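Local coordinates for protein diphosphomevalonate decarboxylase, putative (Trypanosoma brucei, PDB 2HKE) that probably catalyses the ATP-dependent decarboxylation of (R)-5-diphosphomevalonate to isopentenyl diphosphate, a building block for sterols and other isoprenoids, at residues K195-T200 and P260-A265; L207-L212 and A256-K261. The protein carries 1 engineered substitution. All blocks are in the same frame, centred on the assembly; numbering follows the deposited sequence.

Contact 1 (K195-T200 and P260-A265); sequences KDVSST and PKITYA. With SO4 (sulfate ion), chain C.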
ATOM      1  N   LYS A 195      18.641  -5.853  -6.174  1.00 39.01           N
ATOM      2  CA  LYS A 195      17.435  -6.113  -6.960  1.00 38.61           C
ATOM      3  C   LYS A 195      17.133  -7.593  -6.942  1.00 37.06           C
ATOM      4  O   LYS A 195      18.032  -8.425  -7.101  1.00 36.49           O
ATOM      5  CB  LYS A 195      17.589  -5.646  -8.417  1.00 39.28           C
ATOM      6  CG  LYS A 195      16.240  -5.482  -9.154  1.00 40.93           C
ATOM      7  CD  LYS A 195      16.403  -4.870 -10.560  1.00 41.99           C
ATOM      8  CE  LYS A 195      16.417  -5.936 -11.692  1.00 45.08           C
ATOM      9  NZ  LYS A 195      17.544  -5.699 -12.686  1.00 47.11           N
ATOM     10  N   ASP A 196      15.872  -7.915  -6.736  1.00 35.50           N
ATOM     11  CA  ASP A 196      15.396  -9.308  -6.761  1.00 35.29           C
ATOM     12  C   ASP A 196      14.123  -9.363  -7.634  1.00 34.20           C
ATOM     13  O   ASP A 196      13.734  -8.363  -8.221  1.00 34.39           O
ATOM     14  CB  ASP A 196      15.141  -9.791  -5.325  1.00 34.78           C
ATOM     15  CG  ASP A 196      15.298 -11.296  -5.157  1.00 35.79           C
ATOM     16  OD1 ASP A 196      14.904 -12.040  -6.090  1.00 37.80           O
ATOM     17  OD2 ASP A 196      15.806 -11.744  -4.081  1.00 34.97           O
ATOM     18  N   VAL A 197      13.493 -10.530  -7.726  1.00 33.48           N
ATOM     19  CA  VAL A 197      12.339 -10.710  -8.620  1.00 32.19           C
ATOM     20  C   VAL A 197      11.218  -9.736  -8.252  1.00 30.56           C
ATOM     21  O   VAL A 197      11.120  -9.287  -7.096  1.00 30.15           O
ATOM     22  CB  VAL A 197      11.809 -12.175  -8.595  1.00 32.63           C
ATOM     23  CG1 VAL A 197      12.923 -13.145  -9.030  1.00 34.76           C
ATOM     24  CG2 VAL A 197      11.280 -12.531  -7.199  1.00 32.31           C
ATOM     25  N   SER A 198      10.380  -9.408  -9.225  1.00 29.06           N
ATOM     26  CA  SER A 198       9.205  -8.583  -8.951  1.00 28.34           C
ATOM     27  C   SER A 198       8.273  -9.298  -7.998  1.00 27.41           C
ATOM     28  O   SER A 198       8.296 -10.511  -7.911  1.00 26.68           O
ATOM     29  CB  SER A 198       8.441  -8.301 -10.243  1.00 29.16           C
ATOM     30  OG  SER A 198       7.839  -9.500 -10.695  1.00 25.66           O
ATOM     31  N   SER A 199       7.467  -8.526  -7.280  1.00 25.87           N
ATOM     32  CA  SER A 199       6.426  -9.064  -6.403  1.00 26.50           C
ATOM     33  C   SER A 199       5.488  -9.996  -7.184  1.00 24.36           C
ATOM     34  O   SER A 199       5.166 -11.080  -6.746  1.00 21.87           O
ATOM     35  CB  SER A 199       5.619  -7.898  -5.823  1.00 27.53           C
ATOM     36  OG  SER A 199       6.335  -7.294  -4.738  1.00 34.38           O
ATOM     37  N   THR A 200       5.097  -9.589  -8.388  1.00 23.26           N
ATOM     38  CA  THR A 200       4.180 -10.409  -9.181  1.00 23.32           C
ATOM     39  C   THR A 200       4.777 -11.802  -9.483  1.00 23.47           C
ATOM     40  O   THR A 200       4.149 -12.833  -9.254  1.00 22.50           O
ATOM     41  CB  THR A 200       3.838  -9.721 -10.470  1.00 23.33           C
ATOM     42  OG1 THR A 200       3.176  -8.478 -10.194  1.00 22.29           O
ATOM     43  CG2 THR A 200       2.909 -10.587 -11.306  1.00 22.78           C
ATOM     44  N   PRO A 260      14.159 -20.156  -6.126  1.00 27.17           N
ATOM     45  CA  PRO A 260      15.296 -19.528  -5.437  1.00 27.37           C
ATOM     46  C   PRO A 260      14.832 -18.557  -4.358  1.00 27.29           C
ATOM     47  O   PRO A 260      13.721 -18.011  -4.454  1.00 26.36           O
ATOM     48  CB  PRO A 260      15.984 -18.736  -6.531  1.00 28.33           C
ATOM     49  CG  PRO A 260      15.431 -19.193  -7.795  1.00 28.40           C
ATOM     50  CD  PRO A 260      14.106 -19.786  -7.543  1.00 28.34           C
ATOM     51  N   LYS A 261      15.676 -18.364  -3.344  1.00 27.17           N
ATOM     52  CA  LYS A 261      15.367 -17.478  -2.229  1.00 26.93           C
ATOM     53  C   LYS A 261      15.097 -16.063  -2.737  1.00 24.55           C
ATOM     54  O   LYS A 261      15.736 -15.570  -3.679  1.00 24.87           O
ATOM     55  CB  LYS A 261      16.542 -17.446  -1.272  1.00 27.74           C
ATOM     56  CG  LYS A 261      16.312 -16.855   0.072  1.00 30.07           C
ATOM     57  CD  LYS A 261      17.649 -16.888   0.869  1.00 30.72           C
ATOM     58  CE  LYS A 261      17.638 -15.922   2.070  1.00 34.80           C
ATOM     59  NZ  LYS A 261      18.858 -16.066   2.993  1.00 38.21           N
ATOM     60  N   ILE A 262      14.128 -15.430  -2.095  1.00 23.88           N
ATOM     61  CA  ILE A 262      13.770 -14.044  -2.364  1.00 24.21           C
ATOM     62  C   ILE A 262      14.136 -13.223  -1.137  1.00 23.76           C
ATOM     63  O   ILE A 262      13.727 -13.580   0.004  1.00 23.10           O
ATOM     64  CB  ILE A 262      12.237 -13.875  -2.571  1.00 22.04           C
ATOM     65  CG1 ILE A 262      11.742 -14.646  -3.797  1.00 24.14           C
ATOM     66  CG2 ILE A 262      11.896 -12.358  -2.678  1.00 24.52           C
ATOM     67  CD1 ILE A 262      10.170 -14.706  -3.968  1.00 23.64           C
ATOM     68  N   THR A 263      14.855 -12.128  -1.360  1.00 26.38           N
ATOM     69  CA  THR A 263      15.280 -11.240  -0.272  1.00 26.74           C
ATOM     70  C   THR A 263      14.976  -9.811  -0.630  1.00 26.92           C
ATOM     71  O   THR A 263      15.576  -9.243  -1.556  1.00 26.54           O
ATOM     72  CB  THR A 263      16.809 -11.326  -0.046  1.00 28.65           C
ATOM     73  OG1 THR A 263      17.169 -12.709   0.129  1.00 31.14           O
ATOM     74  CG2 THR A 263      17.198 -10.509   1.184  1.00 29.49           C
ATOM     75  N   TYR A 264      14.045  -9.205   0.110  1.00 24.66           N
ATOM     76  CA  TYR A 264      13.804  -7.800  -0.063  1.00 25.15           C
ATOM     77  C   TYR A 264      14.357  -6.973   1.104  1.00 25.36           C
ATOM     78  O   TYR A 264      14.507  -5.770   0.978  1.00 26.34           O
ATOM     79  CB  TYR A 264      12.298  -7.573  -0.182  1.00 26.80           C
ATOM     80  CG  TYR A 264      11.671  -8.220  -1.378  1.00 25.37           C
ATOM     81  CD1 TYR A 264      12.124  -7.956  -2.658  1.00 28.19           C
ATOM     82  CD2 TYR A 264      10.576  -9.073  -1.228  1.00 28.01           C
ATOM     83  CE1 TYR A 264      11.497  -8.556  -3.785  1.00 30.00           C
ATOM     84  CE2 TYR A 264       9.966  -9.659  -2.320  1.00 26.99           C
ATOM     85  CZ  TYR A 264      10.400  -9.369  -3.604  1.00 29.72           C
ATOM     86  OH  TYR A 264       9.753  -9.987  -4.666  1.00 27.61           O
ATOM     87  N   ALA A 265      14.536  -7.609   2.254  1.00 25.85           N
ATOM     88  CA  ALA A 265      15.011  -6.923   3.468  1.00 25.72           C
ATOM     89  C   ALA A 265      16.524  -6.755   3.418  1.00 26.40           C
ATOM     90  O   ALA A 265      17.222  -7.572   2.832  1.00 26.09           O
ATOM     91  CB  ALA A 265      14.641  -7.708   4.639  1.00 27.07           C
TER
HETATM   92  S   SO4 C 381       0.043  -7.755  -8.625  1.00 23.93           S
HETATM   93  O1  SO4 C 381       0.589  -8.864  -9.382  1.00 24.28           O
HETATM   94  O2  SO4 C 381       0.830  -7.540  -7.434  1.00 24.08           O
HETATM   95  O3  SO4 C 381       0.076  -6.536  -9.424  1.00 22.99           O
HETATM   96  O4  SO4 C 381      -1.329  -8.066  -8.216  1.00 23.69           O
HETATM   97  O   HOH W   1      14.765 -14.665  -6.199  1.00 28.87           O
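The Tyr264 ring meets Val197 O at its edge, in the ring plane, while Ile262 CG2 lies over one face, offset toward the rim; Asp196 CB comes in obliquely at Tyr264 CE1, 4.1 Å away. Tyr264 OH donates to Val197 O (2.9 Å), although it stands 43° out of the carbonyl plane and so misses the lone-pair directions. In Asp196, CG anti to the backbone N (chi1 -152°) sends the carboxylate to the loop. There Asp196 OD2 receives Thr263 N at 2.9 Å in an almost straight bond, approached from above the carboxylate plane. Asp196 OD1 uses its anti lone pair for Val197 N, 2.6 Å off, and also accepts from a water that donates to Lys261 O. Val197 CG2 packs on Ile262 CG1 at 4.0 Å, the two side chains crossing at about a right angle. Ser198 N-caps helix 199-209 through Lys201 N, and Thr200 OG1 donates to a sulfate, probably from the crystallisation liquor, also held by Tyr19, Lys22, Arg77, Ser144 and Gly145 in a basic, hydroxyl-lined pocket consistent with a substrate-phosphate site. The contact ties the lead-in to that helix to the loop between helices 237-256 and 267-283, with Trp20 and Ala294 touching both Ser199 and Tyr264.

Contact 2 (L207-L212 and A256-K261); sequences LKTSPL and ATTEPK
Ser210 and Thr257 meet hydroxyl to hydroxyl: Ser210 OG donates to Thr257 OG1 at 2.8 Å, and Thr257 OG1 is also hydrogen-bonded to Glu253 O and Ile254 O of helix 237-256. A chi1 of 172° swings Ser210 OG away from the backbone N, where it also accepts from Leu212 N, a capping bond for the turn that follows. Leu212 crosses Thr257 at about a right angle, its CD1 lying 3.7 Å from Thr257 OG1, while Pro211 CD comes up against Thr257 O at 3.5 Å. That same carbonyl receives a CA-H...O contact from Ser210. One residue earlier, Thr209 points its CB toward the loop and turns OG1 into the slot between backbone N and carbonyl carbon (chi1 68°). There Thr209 OG1 accepts Glu259 N in a nearly straight bond of 2.9 Å and is hydrogen-bonded to Gln205 O, so the hydroxyl bridges helix backbone and loop. Thr258 crosses Thr209 roughly perpendicularly, and Thr258 CG2 lies 3.4 Å from Thr209 OG1; the Thr258 hydroxyl bonds to Ile254 O and Ser206 OG. The C-terminal end of helix 199-209 and the turn into helix 213-234 are thereby joined to the loop leaving helix 237-256, whose Glu253 and Ile254 touch Leu212.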
ATOM      1  N   LEU A 207       4.377 -19.462  -3.955  1.00 23.28           N
ATOM      2  CA  LEU A 207       3.267 -20.349  -3.920  1.00 24.37           C
ATOM      3  C   LEU A 207       3.681 -21.706  -4.418  1.00 25.31           C
ATOM      4  O   LEU A 207       3.216 -22.697  -3.877  1.00 25.94           O
ATOM      5  CB  LEU A 207       2.109 -19.815  -4.762  1.00 24.02           C
ATOM      6  CG  LEU A 207       0.766 -20.496  -4.661  1.00 24.61           C
ATOM      7  CD1 LEU A 207       0.208 -20.596  -3.225  1.00 22.82           C
ATOM      8  CD2 LEU A 207      -0.201 -19.635  -5.562  1.00 25.39           C
ATOM      9  N   LYS A 208       4.551 -21.732  -5.430  1.00 26.45           N
ATOM     10  CA  LYS A 208       5.059 -22.984  -6.009  1.00 27.29           C
ATOM     11  C   LYS A 208       6.026 -23.745  -5.083  1.00 27.93           C
ATOM     12  O   LYS A 208       6.032 -24.973  -5.089  1.00 28.45           O
ATOM     13  CB  LYS A 208       5.781 -22.673  -7.319  1.00 28.33           C
ATOM     14  CG  LYS A 208       6.133 -23.873  -8.206  1.00 29.25           C
ATOM     15  CD  LYS A 208       7.062 -23.441  -9.316  1.00 31.63           C
ATOM     16  CE  LYS A 208       7.332 -24.570 -10.331  1.00 35.80           C
ATOM     17  NZ  LYS A 208       8.177 -24.069 -11.479  1.00 40.05           N
ATOM     18  N   THR A 209       6.861 -23.027  -4.337  1.00 26.44           N
ATOM     19  CA  THR A 209       8.026 -23.616  -3.689  1.00 26.19           C
ATOM     20  C   THR A 209       8.165 -23.467  -2.179  1.00 27.04           C
ATOM     21  O   THR A 209       8.830 -24.301  -1.540  1.00 25.77           O
ATOM     22  CB  THR A 209       9.321 -23.099  -4.354  1.00 26.67           C
ATOM     23  OG1 THR A 209       9.494 -21.695  -4.078  1.00 24.23           O
ATOM     24  CG2 THR A 209       9.261 -23.337  -5.899  1.00 25.95           C
ATOM     25  N   SER A 210       7.553 -22.449  -1.573  1.00 25.19           N
ATOM     26  CA  SER A 210       7.714 -22.270  -0.130  1.00 25.45           C
ATOM     27  C   SER A 210       6.899 -23.294   0.626  1.00 25.76           C
ATOM     28  O   SER A 210       5.673 -23.432   0.405  1.00 26.62           O
ATOM     29  CB  SER A 210       7.306 -20.865   0.355  1.00 25.73           C
ATOM     30  OG  SER A 210       7.327 -20.849   1.794  1.00 22.73           O
ATOM     31  N   PRO A 211       7.547 -24.035   1.545  1.00 26.89           N
ATOM     32  CA  PRO A 211       6.739 -25.018   2.265  1.00 26.49           C
ATOM     33  C   PRO A 211       5.761 -24.391   3.220  1.00 26.06           C
ATOM     34  O   PRO A 211       4.936 -25.096   3.770  1.00 26.21           O
ATOM     35  CB  PRO A 211       7.790 -25.837   3.048  1.00 26.36           C
ATOM     36  CG  PRO A 211       8.851 -24.855   3.305  1.00 29.17           C
ATOM     37  CD  PRO A 211       8.958 -24.096   1.969  1.00 27.32           C
ATOM     38  N   LEU A 212       5.828 -23.066   3.410  1.00 26.19           N
ATOM     39  CA  LEU A 212       4.987 -22.391   4.411  1.00 25.86           C
ATOM     40  C   LEU A 212       3.618 -21.888   3.927  1.00 24.22           C
ATOM     41  O   LEU A 212       2.758 -21.496   4.732  1.00 23.60           O
ATOM     42  CB  LEU A 212       5.774 -21.225   5.010  1.00 26.77           C
ATOM     43  CG  LEU A 212       7.139 -21.630   5.573  1.00 28.39           C
ATOM     44  CD1 LEU A 212       7.847 -20.411   6.066  1.00 29.34           C
ATOM     45  CD2 LEU A 212       6.984 -22.696   6.647  1.00 30.23           C
ATOM     46  N   ALA A 256      12.150 -16.198   2.331  1.00 22.18           N
ATOM     47  CA  ALA A 256      13.432 -16.856   2.622  1.00 22.93           C
ATOM     48  C   ALA A 256      13.398 -18.354   2.295  1.00 23.90           C
ATOM     49  O   ALA A 256      14.439 -18.922   2.046  1.00 25.09           O
ATOM     50  CB  ALA A 256      13.804 -16.666   4.113  1.00 23.49           C
ATOM     51  N   THR A 257      12.227 -18.971   2.322  1.00 22.02           N
ATOM     52  CA  THR A 257      12.026 -20.393   2.048  1.00 22.79           C
ATOM     53  C   THR A 257      11.450 -20.670   0.642  1.00 23.74           C
ATOM     54  O   THR A 257      11.027 -21.794   0.317  1.00 23.34           O
ATOM     55  CB  THR A 257      11.105 -20.986   3.072  1.00 22.58           C
ATOM     56  OG1 THR A 257       9.842 -20.340   3.008  1.00 22.47           O
ATOM     57  CG2 THR A 257      11.672 -20.851   4.510  1.00 24.14           C
ATOM     58  N   THR A 258      11.425 -19.625  -0.172  1.00 22.93           N
ATOM     59  CA  THR A 258      11.109 -19.737  -1.590  1.00 22.67           C
ATOM     60  C   THR A 258      12.365 -20.233  -2.289  1.00 23.23           C
ATOM     61  O   THR A 258      13.483 -19.979  -1.834  1.00 21.65           O
ATOM     62  CB  THR A 258      10.634 -18.361  -2.137  1.00 21.92           C
ATOM     63  OG1 THR A 258       9.424 -18.001  -1.456  1.00 20.92           O
ATOM     64  CG2 THR A 258      10.346 -18.379  -3.665  1.00 21.77           C
ATOM     65  N   GLU A 259      12.167 -20.929  -3.410  1.00 25.62           N
ATOM     66  CA  GLU A 259      13.299 -21.437  -4.220  1.00 27.32           C
ATOM     67  C   GLU A 259      13.205 -20.976  -5.659  1.00 27.06           C
ATOM     68  O   GLU A 259      12.242 -21.305  -6.350  1.00 27.82           O
ATOM     69  CB  GLU A 259      13.302 -22.959  -4.131  1.00 27.91           C
ATOM     70  CG  GLU A 259      13.494 -23.416  -2.725  1.00 31.56           C
ATOM     71  CD  GLU A 259      13.837 -24.868  -2.591  1.00 34.70           C
ATOM     72  OE1 GLU A 259      13.367 -25.674  -3.430  1.00 45.19           O
ATOM     73  OE2 GLU A 259      14.578 -25.201  -1.625  1.00 46.12           O
ATOM     74  N   PRO A 260      14.159 -20.156  -6.126  1.00 27.17           N
ATOM     75  CA  PRO A 260      15.296 -19.528  -5.437  1.00 27.37           C
ATOM     76  C   PRO A 260      14.832 -18.557  -4.358  1.00 27.29           C
ATOM     77  O   PRO A 260      13.721 -18.011  -4.454  1.00 26.36           O
ATOM     78  CB  PRO A 260      15.984 -18.736  -6.531  1.00 28.33           C
ATOM     79  CG  PRO A 260      15.431 -19.193  -7.795  1.00 28.40           C
ATOM     80  CD  PRO A 260      14.106 -19.786  -7.543  1.00 28.34           C
ATOM     81  N   LYS A 261      15.676 -18.364  -3.344  1.00 27.17           N
ATOM     82  CA  LYS A 261      15.367 -17.478  -2.229  1.00 26.93           C
ATOM     83  C   LYS A 261      15.097 -16.063  -2.737  1.00 24.55           C
ATOM     84  O   LYS A 261      15.736 -15.570  -3.679  1.00 24.87           O
ATOM     85  CB  LYS A 261      16.542 -17.446  -1.272  1.00 27.74           C
ATOM     86  CG  LYS A 261      16.312 -16.855   0.072  1.00 30.07           C
ATOM     87  CD  LYS A 261      17.649 -16.888   0.869  1.00 30.72           C
ATOM     88  CE  LYS A 261      17.638 -15.922   2.070  1.00 34.80           C
ATOM     89  NZ  LYS A 261      18.858 -16.066   2.993  1.00 38.21           N
TER
HETATM   90  O   HOH W   2      10.964 -25.923  -2.601  1.00 56.73           O

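In the fold
Contacts 1 and 2 fasten opposite ends of helix 199-209 to one continuous segment, 256-265, the end of helix 237-256 and the loop after it, which leads to helix 267-283; their centres lie 11 Å apart and they share Pro260 and Lys261. Neither is deep core. Contact 1, its centre about 17 Å from the centre of the chain, is a surface contact with Ile262 as its one buried member, whereas contact 2, with about 23 Å between the same two centres, is partly buried through Ser210 and Thr258. Their chemistry also differs: a carboxylate and a phenol hold backbone groups at the N-terminal end, while at the C-terminal end small hydroxyls link backbone and side-chain partners where two helices finish.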